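Local coordinates for alkylhalidase CmlS (Streptomyces venezuelae, PDB 3I3L), which acts as a flavin-dependent halogenase in chloramphenicol biosynthesis and carries a covalently attached FAD, at residues 163-168 / 172-177; 154-159 / 191-196; 540-545 / 552-557. All blocks are in the same frame, centred on the assembly; numbering follows the deposited sequence.

Overall arrangement
Contacts 1 and 2 illustrate how one small antiparallel sheet is built and then tied to its surroundings, with centres 15 Å apart. Contact 1 pairs its second and third strands, while contact 2 joins the end of its first strand to the C-terminal end of helix 189-194. The two meet where V163 O and D155 N, 2.9 Å apart, probably hydrogen-bond, and contact 1 is nested in the chain loop that contact 2 closes. The FAD lies nearby, about 7 Å from the side chains of V166 and V154, and V151 on the first strand binds it. Contact 3 belongs to the C-terminal region, its centre 53 Å from contact 1 and 46 Å from contact 2.

Contact 1: residues 163-168 / 172-177; sequences VLTVRR and SVTVES
Between V166 and V173 the two strands exchange a pair of backbone hydrogen bonds, V173 N giving to V166 O at 2.6 Å and almost straight (175° at the hydrogen), V166 N returning one to V173 O at 2.7 Å. A second pair joins L164 and V175, with L164 N 2.8 Å from V175 O and V175 N 2.9 Å from L164 O. L164 O also receives a CA-H...O contact from T174, whose partner in the intervening non-hydrogen-bonded pair is T165.

Beyond these bonds the side chains divide by face. On one, T165 and T174 cross obliquely with their OG1 atoms 3.9 Å apart, which is near but not bonded. The chi1 of T165 (-57°) puts its CG2 opposite the backbone N, from where that methyl meets S172 CB diagonally at 3.9 Å. V163 CG2 lies alongside E176 CB at 4.3 Å, while the E176 carboxylate leads away to a salt bridge with R161. The other face carries L164, V166, V173 and V175; L164 packs on A27, V166 and V175 on Y52, turning this side towards the nucleotide-binding sheet. Next to the turn, V173 CG2 touches R168 CB at 4.0 Å. Such pairing is that of a beta hairpin, here the last two strands of the three-stranded antiparallel meander found in FAD-binding folds of the glutathione reductase type.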
ATOM      1  N   VAL A 163     -15.848 -22.466  13.509  1.00 25.69           N
ATOM      2  CA  VAL A 163     -16.272 -22.249  14.888  1.00 25.28           C
ATOM      3  C   VAL A 163     -15.328 -21.420  15.722  1.00 24.65           C
ATOM      4  O   VAL A 163     -14.266 -21.828  15.976  1.00 26.23           O
ATOM      5  CB  VAL A 163     -16.551 -23.596  15.591  1.00 25.74           C
ATOM      6  CG1 VAL A 163     -17.139 -23.359  16.996  1.00 22.33           C
ATOM      7  CG2 VAL A 163     -17.513 -24.422  14.739  1.00 23.74           C
ATOM      8  N   LEU A 164     -15.785 -20.285  16.228  1.00 26.88           N
ATOM      9  CA  LEU A 164     -14.953 -19.410  17.055  1.00 28.79           C
ATOM     10  C   LEU A 164     -15.227 -19.576  18.535  1.00 28.72           C
ATOM     11  O   LEU A 164     -16.375 -19.734  18.939  1.00 27.49           O
ATOM     12  CB  LEU A 164     -15.234 -17.941  16.682  1.00 29.90           C
ATOM     13  CG  LEU A 164     -14.446 -17.367  15.487  1.00 32.20           C
ATOM     14  CD1 LEU A 164     -14.670 -18.140  14.292  1.00 31.66           C
ATOM     15  CD2 LEU A 164     -14.903 -15.964  15.274  1.00 29.31           C
ATOM     16  N   THR A 165     -14.189 -19.524  19.350  1.00 27.91           N
ATOM     17  CA  THR A 165     -14.427 -19.367  20.772  1.00 31.58           C
ATOM     18  C   THR A 165     -14.150 -17.948  21.145  1.00 33.23           C
ATOM     19  O   THR A 165     -13.120 -17.396  20.754  1.00 33.89           O
ATOM     20  CB  THR A 165     -13.630 -20.319  21.638  1.00 32.76           C
ATOM     21  OG1 THR A 165     -13.932 -21.652  21.243  1.00 36.05           O
ATOM     22  CG2 THR A 165     -14.012 -20.151  23.114  1.00 32.66           C
ATOM     23  N   VAL A 166     -15.068 -17.374  21.920  1.00 34.52           N
ATOM     24  CA  VAL A 166     -15.122 -15.937  22.279  1.00 37.86           C
ATOM     25  C   VAL A 166     -15.276 -15.782  23.814  1.00 41.20           C
ATOM     26  O   VAL A 166     -16.013 -16.559  24.456  1.00 40.31           O
ATOM     27  CB  VAL A 166     -16.366 -15.374  21.560  1.00 38.49           C
ATOM     28  CG1 VAL A 166     -17.166 -14.504  22.411  1.00 41.05           C
ATOM     29  CG2 VAL A 166     -15.991 -14.767  20.209  1.00 37.95           C
ATOM     30  N   ARG A 167     -14.588 -14.797  24.410  1.00 43.33           N
ATOM     31  CA  ARG A 167     -14.750 -14.528  25.847  1.00 46.87           C
ATOM     32  C   ARG A 167     -15.747 -13.426  26.074  1.00 48.98           C
ATOM     33  O   ARG A 167     -15.427 -12.262  25.866  1.00 49.15           O
ATOM     34  CB  ARG A 167     -13.425 -14.196  26.536  1.00 47.21           C
ATOM     35  CG  ARG A 167     -12.856 -15.349  27.364  1.00 53.13           C
ATOM     36  CD  ARG A 167     -12.057 -14.909  28.632  1.00 61.42           C
ATOM     37  NE  ARG A 167     -11.142 -13.767  28.396  1.00 69.57           N
ATOM     38  CZ  ARG A 167      -9.832 -13.861  28.079  1.00 72.08           C
ATOM     39  NH1 ARG A 167      -9.122 -12.752  27.876  1.00 70.97           N
ATOM     40  NH2 ARG A 167      -9.219 -15.053  27.956  1.00 73.80           N
ATOM     41  N   ARG A 168     -16.950 -13.817  26.496  1.00 52.41           N
ATOM     42  CA  ARG A 168     -18.109 -12.933  26.739  1.00 55.81           C
ATOM     43  C   ARG A 168     -18.369 -12.951  28.240  1.00 57.42           C
ATOM     44  O   ARG A 168     -18.769 -13.978  28.798  1.00 57.31           O
ATOM     45  CB  ARG A 168     -19.345 -13.481  26.015  1.00 56.52           C
ATOM     46  CG  ARG A 168     -20.589 -12.593  26.052  1.00 60.47           C
ATOM     47  CD  ARG A 168     -21.805 -13.330  25.470  1.00 63.86           C
ATOM     48  NE  ARG A 168     -22.607 -12.471  24.579  1.00 66.41           N
ATOM     49  CZ  ARG A 168     -22.404 -12.287  23.261  1.00 65.05           C
ATOM     50  NH1 ARG A 168     -21.405 -12.890  22.612  1.00 58.85           N
ATOM     51  NH2 ARG A 168     -23.220 -11.480  22.585  1.00 60.54           N
ATOM     52  N   SER A 172     -16.233 -18.460  28.320  1.00 49.35           N
ATOM     53  CA  SER A 172     -16.074 -18.849  26.936  1.00 46.58           C
ATOM     54  C   SER A 172     -17.448 -19.103  26.289  1.00 44.37           C
ATOM     55  O   SER A 172     -18.223 -19.880  26.785  1.00 43.96           O
ATOM     56  CB  SER A 172     -15.184 -20.084  26.785  1.00 45.13           C
ATOM     57  OG  SER A 172     -13.890 -19.829  27.299  1.00 45.82           O
ATOM     58  N   VAL A 173     -17.725 -18.433  25.180  1.00 41.61           N
ATOM     59  CA  VAL A 173     -18.870 -18.740  24.372  1.00 39.80           C
ATOM     60  C   VAL A 173     -18.421 -19.113  22.957  1.00 39.11           C
ATOM     61  O   VAL A 173     -17.480 -18.539  22.403  1.00 37.17           O
ATOM     62  CB  VAL A 173     -19.823 -17.545  24.318  1.00 40.66           C
ATOM     63  CG1 VAL A 173     -20.910 -17.786  23.315  1.00 37.44           C
ATOM     64  CG2 VAL A 173     -20.495 -17.348  25.735  1.00 42.86           C
ATOM     65  N   THR A 174     -19.189 -19.990  22.329  1.00 36.84           N
ATOM     66  CA  THR A 174     -18.844 -20.598  21.095  1.00 35.34           C
ATOM     67  C   THR A 174     -19.776 -20.102  20.002  1.00 34.45           C
ATOM     68  O   THR A 174     -20.961 -20.000  20.217  1.00 36.87           O
ATOM     69  CB  THR A 174     -18.935 -22.127  21.377  1.00 35.73           C
ATOM     70  OG1 THR A 174     -17.637 -22.689  21.417  1.00 36.66           O
ATOM     71  CG2 THR A 174     -19.794 -22.849  20.441  1.00 34.13           C
ATOM     72  N   VAL A 175     -19.269 -19.778  18.820  1.00 33.65           N
ATOM     73  CA  VAL A 175     -20.133 -19.286  17.730  1.00 34.02           C
ATOM     74  C   VAL A 175     -19.738 -19.862  16.348  1.00 33.59           C
ATOM     75  O   VAL A 175     -18.550 -19.911  16.051  1.00 35.02           O
ATOM     76  CB  VAL A 175     -20.063 -17.784  17.550  1.00 36.06           C
ATOM     77  CG1 VAL A 175     -21.209 -17.372  16.597  1.00 39.76           C
ATOM     78  CG2 VAL A 175     -20.230 -17.025  18.892  1.00 36.89           C
ATOM     79  N   GLU A 176     -20.715 -20.258  15.508  1.00 32.34           N
ATOM     80  CA  GLU A 176     -20.399 -20.805  14.198  1.00 31.76           C
ATOM     81  C   GLU A 176     -20.748 -19.821  13.106  1.00 33.13           C
ATOM     82  O   GLU A 176     -21.606 -18.961  13.295  1.00 35.68           O
ATOM     83  CB  GLU A 176     -21.071 -22.169  13.932  1.00 33.55           C
ATOM     84  CG  GLU A 176     -22.574 -22.137  13.659  1.00 32.85           C
ATOM     85  CD  GLU A 176     -23.156 -23.472  13.299  1.00 35.38           C
ATOM     86  OE1 GLU A 176     -24.181 -23.808  13.932  1.00 39.53           O
ATOM     87  OE2 GLU A 176     -22.662 -24.177  12.361  1.00 34.88           O
ATOM     88  N   SER A 177     -20.054 -19.934  11.968  1.00 31.34           N
ATOM     89  CA  SER A 177     -20.336 -19.089  10.809  1.00 30.79           C
ATOM     90  C   SER A 177     -19.876 -19.783   9.536  1.00 28.94           C
ATOM     91  O   SER A 177     -19.169 -20.808   9.597  1.00 30.28           O
ATOM     92  CB  SER A 177     -19.677 -17.711  11.013  1.00 30.65           C
ATOM     93  OG  SER A 177     -18.230 -17.836  10.988  1.00 34.15           O
TER

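Contact 2: residues 154-159 / 191-196; sequences VDLSDP and SRKLGV
K193 reaches across from its helix and gives its ammonium to the backbone oxygen of V154, with NZ 3.1 Å from V154 O. The bond comes nearly head-on to the carbonyl, at a C=O...N angle of 166°. The lysine chain starts out trans to its backbone N, and a final bend, chi4 48°, turns NZ in towards the oxygen. CE follows closely, 3.3 Å from V154 O, and it is this same carbon that rests against L156 CD1 at 4.1 Å, the two side chains passing at a slant.

The close-packed part lies behind this bond. V154 is buried, its side chain set on P189 and I190 at the start of the same helix, while L156 and L194 both lie on F310 of strand 310-312. One carbonyl, one lysine and a leucine methyl thus make the meeting, against a hydrophobic background supplied by other parts of the fold.

The solvent side, where K193 is exposed and reaches in to buried V154, is looser and organised within each segment. The side chain of D155 sets off away from the helix and closes an Asx turn: OD1 accepts from S157 N at 3.0 Å and from S157 OG at 2.7 Å, the latter on the syn side but tilted 26° out of the carboxylate plane. In the other segment, a Schellman motif with positive phi at G195 finishes the helix, and G195 N bonds R192 O at 3.0 Å.

V154 precedes the last residue of an outermost strand, where its carbonyl turns to K193. The chemistry is therefore a charge-dipole link between sheet and helix; the carboxylate of D155, with OD1 5.2 Å from K193 NZ, makes no contact but may favour the lysine's positive charge through space.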
ATOM      1  N   VAL A 154     -10.104 -20.261  17.087  1.00 27.59           N
ATOM      2  CA  VAL A 154     -10.703 -20.252  15.759  1.00 28.71           C
ATOM      3  C   VAL A 154     -10.491 -21.659  15.234  1.00 29.39           C
ATOM      4  O   VAL A 154      -9.336 -22.117  15.110  1.00 28.38           O
ATOM      5  CB  VAL A 154     -10.009 -19.254  14.780  1.00 29.39           C
ATOM      6  CG1 VAL A 154     -10.628 -19.337  13.400  1.00 25.97           C
ATOM      7  CG2 VAL A 154     -10.140 -17.816  15.317  1.00 30.07           C
ATOM      8  N   ASP A 155     -11.589 -22.379  15.005  1.00 27.28           N
ATOM      9  CA  ASP A 155     -11.429 -23.785  14.593  1.00 29.34           C
ATOM     10  C   ASP A 155     -11.948 -23.920  13.201  1.00 28.20           C
ATOM     11  O   ASP A 155     -13.091 -23.516  12.925  1.00 27.68           O
ATOM     12  CB  ASP A 155     -12.195 -24.723  15.553  1.00 30.43           C
ATOM     13  CG  ASP A 155     -11.692 -26.148  15.528  1.00 32.72           C
ATOM     14  OD1 ASP A 155     -11.280 -26.633  14.455  1.00 33.33           O
ATOM     15  OD2 ASP A 155     -11.713 -26.810  16.613  1.00 38.33           O
ATOM     16  N   LEU A 156     -11.134 -24.532  12.341  1.00 27.54           N
ATOM     17  CA  LEU A 156     -11.402 -24.592  10.930  1.00 29.85           C
ATOM     18  C   LEU A 156     -11.393 -26.047  10.491  1.00 30.01           C
ATOM     19  O   LEU A 156     -11.597 -26.347   9.325  1.00 29.99           O
ATOM     20  CB  LEU A 156     -10.284 -23.857  10.137  1.00 30.38           C
ATOM     21  CG  LEU A 156      -9.944 -22.425  10.535  1.00 31.63           C
ATOM     22  CD1 LEU A 156      -8.623 -21.947   9.849  1.00 31.16           C
ATOM     23  CD2 LEU A 156     -11.098 -21.466  10.205  1.00 23.59           C
ATOM     24  N   SER A 157     -11.180 -26.943  11.449  1.00 30.37           N
ATOM     25  CA  SER A 157     -11.041 -28.365  11.125  1.00 30.50           C
ATOM     26  C   SER A 157     -12.317 -29.002  10.636  1.00 30.50           C
ATOM     27  O   SER A 157     -12.269 -30.069  10.010  1.00 32.59           O
ATOM     28  CB  SER A 157     -10.517 -29.147  12.306  1.00 30.58           C
ATOM     29  OG  SER A 157     -11.470 -29.097  13.341  1.00 33.44           O
ATOM     30  N   ASP A 158     -13.459 -28.394  10.913  1.00 29.18           N
ATOM     31  CA  ASP A 158     -14.685 -28.886  10.314  1.00 30.58           C
ATOM     32  C   ASP A 158     -14.819 -28.163   8.992  1.00 29.69           C
ATOM     33  O   ASP A 158     -14.984 -26.949   8.955  1.00 30.54           O
ATOM     34  CB  ASP A 158     -15.897 -28.673  11.233  1.00 31.00           C
ATOM     35  CG  ASP A 158     -17.255 -29.097  10.584  1.00 33.94           C
ATOM     36  OD1 ASP A 158     -17.309 -29.367   9.385  1.00 33.75           O
ATOM     37  OD2 ASP A 158     -18.296 -29.109  11.298  1.00 38.49           O
ATOM     38  N   PRO A 159     -14.721 -28.906   7.897  1.00 31.80           N
ATOM     39  CA  PRO A 159     -14.672 -28.294   6.565  1.00 31.76           C
ATOM     40  C   PRO A 159     -15.954 -27.551   6.161  1.00 32.45           C
ATOM     41  O   PRO A 159     -15.887 -26.712   5.253  1.00 30.73           O
ATOM     42  CB  PRO A 159     -14.435 -29.491   5.643  1.00 32.60           C
ATOM     43  CG  PRO A 159     -14.999 -30.655   6.388  1.00 34.81           C
ATOM     44  CD  PRO A 159     -14.631 -30.386   7.839  1.00 30.92           C
ATOM     45  N   SER A 191      -3.051 -16.478  11.490  1.00 34.78           N
ATOM     46  CA  SER A 191      -1.696 -16.721  10.924  1.00 37.22           C
ATOM     47  C   SER A 191      -0.813 -17.424  11.955  1.00 38.43           C
ATOM     48  O   SER A 191       0.099 -18.198  11.593  1.00 39.08           O
ATOM     49  CB  SER A 191      -0.999 -15.447  10.447  1.00 35.83           C
ATOM     50  OG  SER A 191      -0.941 -14.510  11.519  1.00 35.97           O
ATOM     51  N   ARG A 192      -1.078 -17.150  13.232  1.00 38.92           N
ATOM     52  CA  ARG A 192      -0.270 -17.726  14.277  1.00 41.33           C
ATOM     53  C   ARG A 192      -0.645 -19.194  14.445  1.00 41.23           C
ATOM     54  O   ARG A 192       0.210 -20.080  14.440  1.00 40.77           O
ATOM     55  CB  ARG A 192      -0.459 -16.986  15.616  1.00 42.46           C
ATOM     56  CG  ARG A 192       0.824 -17.006  16.464  1.00 46.21           C
ATOM     57  CD  ARG A 192       1.271 -18.439  16.763  1.00 53.88           C
ATOM     58  NE  ARG A 192       2.726 -18.703  16.581  1.00 54.46           N
ATOM     59  CZ  ARG A 192       3.474 -19.409  17.450  1.00 55.43           C
ATOM     60  NH1 ARG A 192       4.786 -19.610  17.210  1.00 51.05           N
ATOM     61  NH2 ARG A 192       2.918 -19.925  18.567  1.00 52.37           N
ATOM     62  N   LYS A 193      -1.939 -19.434  14.595  1.00 40.30           N
ATOM     63  CA  LYS A 193      -2.443 -20.772  14.635  1.00 39.63           C
ATOM     64  C   LYS A 193      -1.850 -21.658  13.504  1.00 38.89           C
ATOM     65  O   LYS A 193      -1.338 -22.767  13.741  1.00 38.40           O
ATOM     66  CB  LYS A 193      -3.971 -20.699  14.558  1.00 40.89           C
ATOM     67  CG  LYS A 193      -4.652 -22.009  14.322  1.00 40.91           C
ATOM     68  CD  LYS A 193      -5.923 -21.763  13.520  1.00 43.02           C
ATOM     69  CE  LYS A 193      -6.700 -23.084  13.319  1.00 46.48           C
ATOM     70  NZ  LYS A 193      -6.839 -23.852  14.597  1.00 45.78           N
ATOM     71  N   LEU A 194      -1.909 -21.175  12.270  1.00 38.00           N
ATOM     72  CA  LEU A 194      -1.445 -21.973  11.133  1.00 36.73           C
ATOM     73  C   LEU A 194       0.072 -21.980  10.971  1.00 36.87           C
ATOM     74  O   LEU A 194       0.594 -22.754  10.175  1.00 36.81           O
ATOM     75  CB  LEU A 194      -2.080 -21.402   9.866  1.00 37.34           C
ATOM     76  CG  LEU A 194      -3.592 -21.588   9.830  1.00 38.66           C
ATOM     77  CD1 LEU A 194      -4.208 -20.922   8.593  1.00 35.79           C
ATOM     78  CD2 LEU A 194      -3.881 -23.123   9.855  1.00 41.67           C
ATOM     79  N   GLY A 195       0.776 -21.057  11.639  1.00 36.05           N
ATOM     80  CA  GLY A 195       2.218 -20.971  11.474  1.00 35.06           C
ATOM     81  C   GLY A 195       2.633 -20.658  10.046  1.00 35.06           C
ATOM     82  O   GLY A 195       3.608 -21.179   9.572  1.00 36.88           O
ATOM     83  N   VAL A 196       1.885 -19.815   9.344  1.00 32.86           N
ATOM     84  CA  VAL A 196       2.222 -19.517   7.979  1.00 31.88           C
ATOM     85  C   VAL A 196       2.835 -18.104   7.827  1.00 30.69           C
ATOM     86  O   VAL A 196       3.152 -17.712   6.715  1.00 29.88           O
ATOM     87  CB  VAL A 196       0.963 -19.643   7.064  1.00 32.69           C
ATOM     88  CG1 VAL A 196       0.506 -21.092   7.021  1.00 35.21           C
ATOM     89  CG2 VAL A 196      -0.166 -18.726   7.564  1.00 30.42           C
TER

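Contact 3: residues 540-545 / 552-557; sequences KRLGAV and TQIVVR
L542 presents one methyl, CD1, to two side chains of the facing helix at once. With chi1 -73° and chi2 164°, the leucine is extended and its CD1 leads away from its own backbone. There the methyl meets V555 CG1 at 4.2 Å and I554 CG2 at 4.3 Å, the two partners 5.2 Å apart so that CD1 sits against the notch between them. I554 contributes its short branch, since CG2 stands trans to the backbone N, while the longer CG1-CD1 arm runs on past the other leucine methyl, CD2, without closer contact. All three residues are buried and start their side chains towards the opposite segment; the atoms that meet are all methyls.

In the fold this joins helices 535-543 and 551-560, consecutive elements linked by a short connection in the C-terminal domain. Helices 519-531, 535-543 and 551-560 followed by strands 564-568 and 573-574 give an order reminiscent of winged-helix domains.

V555 also lies on Y535 and L538 of helix 535-543 and on L470 of helix 456-471, and I554 on the loop residue Y515. Elsewhere, R541 forms a salt bridge with D527 of helix 519-531, on whose I524 V545 packs.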
ATOM      1  N   LYS A 540      -2.575   2.594 -33.685  1.00 42.74           N
ATOM      2  CA  LYS A 540      -3.662   2.690 -34.651  1.00 44.29           C
ATOM      3  C   LYS A 540      -4.674   1.555 -34.529  1.00 44.42           C
ATOM      4  O   LYS A 540      -5.875   1.779 -34.553  1.00 45.36           O
ATOM      5  CB  LYS A 540      -3.108   2.826 -36.086  1.00 44.11           C
ATOM      6  CG  LYS A 540      -4.061   2.263 -37.184  1.00 49.70           C
ATOM      7  CD  LYS A 540      -4.062   3.103 -38.487  1.00 54.04           C
ATOM      8  CE  LYS A 540      -4.640   2.266 -39.700  1.00 58.13           C
ATOM      9  NZ  LYS A 540      -3.945   0.915 -39.921  1.00 48.56           N
ATOM     10  N   ARG A 541      -4.175   0.336 -34.426  1.00 44.99           N
ATOM     11  CA  ARG A 541      -5.020  -0.817 -34.280  1.00 44.33           C
ATOM     12  C   ARG A 541      -5.845  -0.745 -32.986  1.00 45.17           C
ATOM     13  O   ARG A 541      -7.004  -1.155 -32.955  1.00 43.65           O
ATOM     14  CB  ARG A 541      -4.154  -2.071 -34.237  1.00 44.57           C
ATOM     15  CG  ARG A 541      -3.514  -2.441 -35.549  1.00 43.85           C
ATOM     16  CD  ARG A 541      -4.516  -3.023 -36.530  1.00 44.06           C
ATOM     17  NE  ARG A 541      -5.196  -4.245 -36.073  1.00 46.24           N
ATOM     18  CZ  ARG A 541      -4.773  -5.499 -36.304  1.00 46.03           C
ATOM     19  NH1 ARG A 541      -3.637  -5.749 -36.931  1.00 45.90           N
ATOM     20  NH2 ARG A 541      -5.460  -6.521 -35.876  1.00 44.06           N
ATOM     21  N   LEU A 542      -5.235  -0.255 -31.911  1.00 45.24           N
ATOM     22  CA  LEU A 542      -5.969  -0.092 -30.662  1.00 46.58           C
ATOM     23  C   LEU A 542      -7.081   0.951 -30.832  1.00 47.83           C
ATOM     24  O   LEU A 542      -8.235   0.685 -30.511  1.00 47.85           O
ATOM     25  CB  LEU A 542      -5.034   0.275 -29.501  1.00 45.43           C
ATOM     26  CG  LEU A 542      -4.118  -0.849 -28.967  1.00 44.15           C
ATOM     27  CD1 LEU A 542      -2.973  -0.341 -28.106  1.00 45.41           C
ATOM     28  CD2 LEU A 542      -4.925  -1.850 -28.209  1.00 43.54           C
ATOM     29  N   GLY A 543      -6.727   2.125 -31.358  1.00 49.42           N
ATOM     30  CA  GLY A 543      -7.703   3.183 -31.605  1.00 50.44           C
ATOM     31  C   GLY A 543      -8.875   2.649 -32.412  1.00 51.23           C
ATOM     32  O   GLY A 543     -10.033   2.928 -32.132  1.00 52.03           O
ATOM     33  N   ALA A 544      -8.557   1.838 -33.400  1.00 51.95           N
ATOM     34  CA  ALA A 544      -9.558   1.276 -34.284  1.00 52.92           C
ATOM     35  C   ALA A 544     -10.582   0.403 -33.566  1.00 54.07           C
ATOM     36  O   ALA A 544     -11.654   0.075 -34.119  1.00 54.41           O
ATOM     37  CB  ALA A 544      -8.862   0.466 -35.412  1.00 52.93           C
ATOM     38  N   VAL A 545     -10.268  -0.004 -32.350  1.00 55.04           N
ATOM     39  CA  VAL A 545     -11.195  -0.884 -31.643  1.00 56.89           C
ATOM     40  C   VAL A 545     -11.759  -0.243 -30.360  1.00 57.70           C
ATOM     41  O   VAL A 545     -12.198  -0.937 -29.437  1.00 57.75           O
ATOM     42  CB  VAL A 545     -10.566  -2.285 -31.415  1.00 56.78           C
ATOM     43  CG1 VAL A 545      -9.501  -2.249 -30.295  1.00 55.53           C
ATOM     44  CG2 VAL A 545     -11.647  -3.299 -31.168  1.00 58.31           C
ATOM     45  N   THR A 552      -1.729   4.175 -24.731  1.00 47.15           N
ATOM     46  CA  THR A 552      -0.408   4.379 -24.163  1.00 46.37           C
ATOM     47  C   THR A 552      -0.196   3.548 -22.884  1.00 46.80           C
ATOM     48  O   THR A 552       0.910   3.020 -22.607  1.00 43.64           O
ATOM     49  CB  THR A 552      -0.148   5.837 -23.879  1.00 46.43           C
ATOM     50  OG1 THR A 552      -0.176   6.556 -25.120  1.00 51.00           O
ATOM     51  CG2 THR A 552       1.187   6.025 -23.226  1.00 42.78           C
ATOM     52  N   GLN A 553      -1.258   3.444 -22.093  1.00 47.58           N
ATOM     53  CA  GLN A 553      -1.193   2.733 -20.816  1.00 47.63           C
ATOM     54  C   GLN A 553      -1.127   1.236 -21.126  1.00 45.41           C
ATOM     55  O   GLN A 553      -0.370   0.500 -20.520  1.00 45.63           O
ATOM     56  CB  GLN A 553      -2.429   3.057 -19.954  1.00 48.81           C
ATOM     57  CG  GLN A 553      -2.516   4.489 -19.426  1.00 53.49           C
ATOM     58  CD  GLN A 553      -2.909   5.522 -20.511  1.00 60.46           C
ATOM     59  OE1 GLN A 553      -3.008   5.218 -21.725  1.00 61.69           O
ATOM     60  NE2 GLN A 553      -3.116   6.758 -20.069  1.00 63.56           N
ATOM     61  N   ILE A 554      -1.904   0.818 -22.111  1.00 43.36           N
ATOM     62  CA  ILE A 554      -1.968  -0.573 -22.502  1.00 42.11           C
ATOM     63  C   ILE A 554      -0.588  -1.081 -22.958  1.00 41.20           C
ATOM     64  O   ILE A 554      -0.125  -2.108 -22.487  1.00 40.40           O
ATOM     65  CB  ILE A 554      -3.075  -0.807 -23.554  1.00 42.43           C
ATOM     66  CG1 ILE A 554      -4.448  -0.673 -22.894  1.00 42.61           C
ATOM     67  CG2 ILE A 554      -2.963  -2.184 -24.177  1.00 40.45           C
ATOM     68  CD1 ILE A 554      -5.614  -0.810 -23.825  1.00 44.12           C
ATOM     69  N   VAL A 555       0.112  -0.331 -23.810  1.00 40.06           N
ATOM     70  CA  VAL A 555       1.396  -0.826 -24.238  1.00 38.87           C
ATOM     71  C   VAL A 555       2.455  -0.714 -23.152  1.00 39.35           C
ATOM     72  O   VAL A 555       3.325  -1.589 -23.052  1.00 37.49           O
ATOM     73  CB  VAL A 555       1.913  -0.348 -25.694  1.00 38.57           C
ATOM     74  CG1 VAL A 555       0.865   0.397 -26.506  1.00 36.03           C
ATOM     75  CG2 VAL A 555       3.190   0.381 -25.582  1.00 34.01           C
ATOM     76  N   VAL A 556       2.404   0.337 -22.339  1.00 40.35           N
ATOM     77  CA  VAL A 556       3.369   0.417 -21.224  1.00 41.87           C
ATOM     78  C   VAL A 556       3.196  -0.765 -20.247  1.00 42.37           C
ATOM     79  O   VAL A 556       4.173  -1.381 -19.780  1.00 42.16           O
ATOM     80  CB  VAL A 556       3.333   1.801 -20.473  1.00 42.73           C
ATOM     81  CG1 VAL A 556       4.148   1.751 -19.201  1.00 41.62           C
ATOM     82  CG2 VAL A 556       3.876   2.922 -21.381  1.00 42.22           C
ATOM     83  N   ARG A 557       1.953  -1.069 -19.930  1.00 43.07           N
ATOM     84  CA  ARG A 557       1.706  -2.185 -19.023  1.00 45.30           C
ATOM     85  C   ARG A 557       2.160  -3.511 -19.635  1.00 44.29           C
ATOM     86  O   ARG A 557       2.762  -4.315 -18.955  1.00 45.63           O
ATOM     87  CB  ARG A 557       0.239  -2.250 -18.583  1.00 46.07           C
ATOM     88  CG  ARG A 557      -0.112  -1.273 -17.447  1.00 51.29           C
ATOM     89  CD  ARG A 557       0.979  -1.325 -16.367  1.00 58.95           C
ATOM     90  NE  ARG A 557       0.887  -0.246 -15.372  1.00 65.24           N
ATOM     91  CZ  ARG A 557       1.472   0.956 -15.460  1.00 66.68           C
ATOM     92  NH1 ARG A 557       1.324   1.828 -14.472  1.00 68.22           N
ATOM     93  NH2 ARG A 557       2.196   1.301 -16.517  1.00 65.22           N
TER